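Local coordinates for protein L-threonine dehydrogenase (Flavobacterium frigidimaris, PDB 2YY7) that probably oxidises L-threonine at its 3-hydroxyl with NAD as cofactor, as an epimerase-like member of the short-chain dehydrogenase-reductase superfamily, at residues 202-214 and 274-286. Numbering follows the deposited sequence.
Sequences ECFLSSETKMPMM and KIADSWPASIDDS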
# COMPACT_ATOMS: atom_id res chain seq x y z
N GLU A 202 4.10 -34.53 6.54
CA GLU A 202 2.85 -33.97 7.03
C GLU A 202 2.82 -32.53 6.52
O GLU A 202 3.52 -31.66 7.03
CB GLU A 202 2.80 -34.04 8.56
CG GLU A 202 2.72 -35.48 9.09
CD GLU A 202 2.53 -35.55 10.60
OE1 GLU A 202 2.36 -36.67 11.12
OE2 GLU A 202 2.55 -34.50 11.26
N CYS A 203 2.01 -32.31 5.50
CA CYS A 203 1.86 -31.01 4.83
C CYS A 203 1.02 -30.00 5.61
O CYS A 203 -0.04 -30.34 6.13
CB CYS A 203 1.25 -31.25 3.45
SG CYS A 203 1.37 -29.88 2.30
N PHE A 204 1.48 -28.75 5.67
CA PHE A 204 0.73 -27.72 6.39
C PHE A 204 -0.29 -26.96 5.54
O PHE A 204 -0.82 -25.93 5.96
CB PHE A 204 1.69 -26.74 7.10
CG PHE A 204 2.57 -25.94 6.17
CD1 PHE A 204 2.05 -24.89 5.42
CD2 PHE A 204 3.94 -26.21 6.08
CE1 PHE A 204 2.87 -24.11 4.61
CE2 PHE A 204 4.77 -25.44 5.27
CZ PHE A 204 4.24 -24.39 4.53
N LEU A 205 -0.58 -27.49 4.36
CA LEU A 205 -1.56 -26.93 3.44
C LEU A 205 -2.41 -28.10 2.92
O LEU A 205 -1.89 -29.21 2.77
CB LEU A 205 -0.86 -26.24 2.26
CG LEU A 205 -0.93 -24.71 2.15
CD1 LEU A 205 -0.74 -24.04 3.50
CD2 LEU A 205 0.12 -24.26 1.15
N SER A 206 -3.70 -27.87 2.67
CA SER A 206 -4.58 -28.93 2.18
C SER A 206 -4.18 -29.38 0.77
O SER A 206 -3.63 -28.60 -0.01
CB SER A 206 -6.05 -28.46 2.21
OG SER A 206 -6.22 -27.23 1.53
N SER A 207 -4.48 -30.64 0.46
CA SER A 207 -4.10 -31.28 -0.80
C SER A 207 -4.34 -30.58 -2.13
O SER A 207 -3.51 -30.71 -3.04
CB SER A 207 -4.71 -32.69 -0.87
OG SER A 207 -6.08 -32.66 -1.20
N GLU A 208 -5.44 -29.85 -2.28
CA GLU A 208 -5.71 -29.19 -3.55
C GLU A 208 -5.42 -27.68 -3.58
O GLU A 208 -5.98 -26.96 -4.40
CB GLU A 208 -7.17 -29.43 -3.96
CG GLU A 208 -7.60 -30.89 -3.94
CD GLU A 208 -6.63 -31.81 -4.67
OE1 GLU A 208 -6.37 -31.58 -5.87
OE2 GLU A 208 -6.12 -32.76 -4.03
N THR A 209 -4.54 -27.22 -2.70
CA THR A 209 -4.18 -25.81 -2.64
C THR A 209 -3.22 -25.49 -3.79
O THR A 209 -2.00 -25.64 -3.67
CB THR A 209 -3.49 -25.48 -1.30
OG1 THR A 209 -4.37 -25.84 -0.22
CG2 THR A 209 -3.17 -24.00 -1.20
N LYS A 210 -3.79 -25.07 -4.92
CA LYS A 210 -3.00 -24.75 -6.11
C LYS A 210 -2.33 -23.39 -5.96
O LYS A 210 -2.98 -22.40 -5.64
CB LYS A 210 -3.91 -24.76 -7.34
CG LYS A 210 -3.21 -24.58 -8.67
CD LYS A 210 -4.23 -24.63 -9.80
CE LYS A 210 -3.59 -24.32 -11.14
NZ LYS A 210 -2.47 -25.25 -11.42
N MET A 211 -1.02 -23.35 -6.20
CA MET A 211 -0.27 -22.11 -6.07
C MET A 211 0.77 -21.93 -7.16
O MET A 211 1.19 -22.89 -7.79
CB MET A 211 0.44 -22.06 -4.72
CG MET A 211 -0.47 -22.22 -3.51
SD MET A 211 0.50 -22.21 -1.98
CE MET A 211 0.53 -20.46 -1.64
N PRO A 212 1.20 -20.67 -7.38
CA PRO A 212 2.22 -20.34 -8.38
C PRO A 212 3.58 -20.64 -7.74
O PRO A 212 3.87 -20.15 -6.65
CB PRO A 212 2.03 -18.83 -8.59
CG PRO A 212 0.63 -18.57 -8.11
CD PRO A 212 0.53 -19.46 -6.91
N MET A 213 4.39 -21.43 -8.43
CA MET A 213 5.71 -21.80 -7.91
C MET A 213 6.79 -21.63 -8.96
O MET A 213 6.49 -21.49 -10.15
CB MET A 213 5.69 -23.26 -7.44
CG MET A 213 4.74 -23.54 -6.27
SD MET A 213 5.49 -23.22 -4.67
CE MET A 213 4.34 -24.08 -3.58
N MET A 214 8.04 -21.65 -8.52
CA MET A 214 9.18 -21.52 -9.41
C MET A 214 10.42 -22.14 -8.78
O MET A 214 10.65 -22.00 -7.57
CB MET A 214 9.44 -20.04 -9.72
CG MET A 214 10.60 -19.81 -10.69
SD MET A 214 10.80 -18.07 -11.11
CE MET A 214 9.35 -17.82 -12.18
N LYS A 274 -4.73 -20.11 5.56
CA LYS A 274 -5.51 -18.89 5.40
C LYS A 274 -4.79 -17.88 4.52
O LYS A 274 -5.41 -17.10 3.81
CB LYS A 274 -5.82 -18.29 6.78
CG LYS A 274 -6.73 -19.18 7.64
CD LYS A 274 -7.06 -18.56 8.99
CE LYS A 274 -5.83 -18.44 9.89
NZ LYS A 274 -6.20 -17.95 11.26
N ILE A 275 -3.46 -17.90 4.57
CA ILE A 275 -2.67 -16.99 3.74
C ILE A 275 -2.78 -17.48 2.30
O ILE A 275 -3.10 -16.70 1.39
CB ILE A 275 -1.18 -16.99 4.15
CG1 ILE A 275 -1.03 -16.52 5.60
CG2 ILE A 275 -0.38 -16.11 3.20
CD1 ILE A 275 0.40 -16.49 6.10
N ALA A 276 -2.51 -18.76 2.10
CA ALA A 276 -2.57 -19.37 0.78
C ALA A 276 -3.93 -19.17 0.10
O ALA A 276 -3.99 -18.89 -1.09
CB ALA A 276 -2.26 -20.87 0.88
N ASP A 277 -5.01 -19.32 0.86
CA ASP A 277 -6.35 -19.15 0.29
C ASP A 277 -6.60 -17.72 -0.19
O ASP A 277 -7.52 -17.49 -0.97
CB ASP A 277 -7.43 -19.55 1.30
CG ASP A 277 -7.43 -21.05 1.59
OD1 ASP A 277 -7.07 -21.84 0.70
OD2 ASP A 277 -7.82 -21.43 2.72
N SER A 278 -5.80 -16.76 0.28
CA SER A 278 -5.99 -15.38 -0.16
C SER A 278 -5.14 -15.05 -1.39
O SER A 278 -5.19 -13.93 -1.90
CB SER A 278 -5.64 -14.40 0.97
OG SER A 278 -4.24 -14.25 1.10
N TRP A 279 -4.37 -16.03 -1.87
CA TRP A 279 -3.53 -15.82 -3.05
C TRP A 279 -4.05 -16.54 -4.29
O TRP A 279 -4.84 -17.47 -4.20
CB TRP A 279 -2.10 -16.32 -2.81
CG TRP A 279 -1.34 -15.63 -1.73
CD1 TRP A 279 -1.68 -14.47 -1.10
CD2 TRP A 279 -0.09 -16.04 -1.18
NE1 TRP A 279 -0.70 -14.13 -0.18
CE2 TRP A 279 0.28 -15.08 -0.22
CE3 TRP A 279 0.76 -17.13 -1.42
CZ2 TRP A 279 1.47 -15.18 0.52
CZ3 TRP A 279 1.94 -17.23 -0.68
CH2 TRP A 279 2.28 -16.26 0.27
N PRO A 280 -3.59 -16.10 -5.48
CA PRO A 280 -3.99 -16.68 -6.77
C PRO A 280 -3.44 -18.10 -6.91
O PRO A 280 -2.59 -18.53 -6.13
CB PRO A 280 -3.35 -15.74 -7.79
CG PRO A 280 -3.28 -14.44 -7.05
CD PRO A 280 -2.82 -14.86 -5.69
N ALA A 281 -3.93 -18.83 -7.91
CA ALA A 281 -3.48 -20.19 -8.16
C ALA A 281 -2.40 -20.20 -9.24
O ALA A 281 -1.45 -20.98 -9.17
CB ALA A 281 -4.67 -21.07 -8.58
N SER A 282 -2.56 -19.32 -10.23
CA SER A 282 -1.61 -19.21 -11.34
C SER A 282 -1.46 -17.75 -11.76
O SER A 282 -2.38 -16.95 -11.60
CB SER A 282 -2.08 -20.05 -12.53
OG SER A 282 -3.34 -19.59 -12.99
N ILE A 283 -0.30 -17.41 -12.33
CA ILE A 283 0.01 -16.03 -12.72
C ILE A 283 0.29 -15.80 -14.21
O ILE A 283 0.97 -16.61 -14.84
CB ILE A 283 1.25 -15.52 -11.92
CG1 ILE A 283 0.98 -15.60 -10.41
CG2 ILE A 283 1.62 -14.11 -12.35
CD1 ILE A 283 -0.06 -14.64 -9.91
N ASP A 284 -0.21 -14.69 -14.76
CA ASP A 284 0.04 -14.34 -16.16
C ASP A 284 1.22 -13.37 -16.19
O ASP A 284 1.07 -12.21 -15.81
CB ASP A 284 -1.19 -13.68 -16.79
CG ASP A 284 -0.95 -13.24 -18.23
OD1 ASP A 284 -1.89 -12.70 -18.86
OD2 ASP A 284 0.18 -13.42 -18.74
N ASP A 285 2.38 -13.83 -16.65
CA ASP A 285 3.56 -12.98 -16.70
C ASP A 285 3.95 -12.55 -18.11
O ASP A 285 5.14 -12.42 -18.41
CB ASP A 285 4.75 -13.70 -16.06
CG ASP A 285 5.14 -14.96 -16.81
OD1 ASP A 285 6.16 -15.57 -16.45
OD2 ASP A 285 4.42 -15.35 -17.77
N SER A 286 2.96 -12.31 -18.97
CA SER A 286 3.22 -11.90 -20.35
C SER A 286 4.05 -10.62 -20.53
O SER A 286 4.88 -10.55 -21.44
CB SER A 286 1.90 -11.74 -21.11
OG SER A 286 1.26 -13.00 -21.27
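Pro212 lays its ring against the backbone of 280-282 and the side chain of Ile283. Pro212 CD sits 3.3 Å from Pro280 O. Pro212 CG lies 3.8 Å from Ile283 CG1. Ala281 O comes within 3.2 Å of Pro212 N, but a proline nitrogen has no hydrogen to give. That oxygen is instead hydrogen-bonded with the side chain of Ser246, on the neighbouring strand 245-247. Without the ring, as with an alanine here, a gap would probably open beside Ile283 CG1 and the 280-281 backbone.

One residue earlier, Met211 starts away from 274-286, yet its end returns. The chain runs extended to SD and bends at the last torsion (chi3 89°). This brings the CE methyl to Trp279 and Ala276. Met211 CE lies 3.3 Å from Trp279 CE3, a tight approach that is oblique to the ring. Met211 CE is also 3.8 Å from Ala276 CB. Thr209 CG2 and Leu205 CD2 also reach this alanine methyl. On one face of the indole, Ile275 CG2 lies toward the rim.

The aliphatic part of Lys210 runs alongside Ala281 CB, since CG stands opposite the backbone N (chi1 -174°). In the backbone, Ala281 CA makes a CA-H...O contact with Lys210 O at 3.4 Å, with an angle of 148° at the hydrogen. Farther along, Ser282 OG is held by Glu129 and Asn130.

The contact joins the start of strand 211-215, a strand of the main Rossmann-type sheet, parallel to 164-174 and antiparallel to 245-247, to the chain that follows helix 272-276. The side chain of Trp279 is about 7 Å from the bound NAD. Methyl, ring and backbone packing, with one weak CH...O contact, is consistent with a join that rests mainly on close fit rather than on charge.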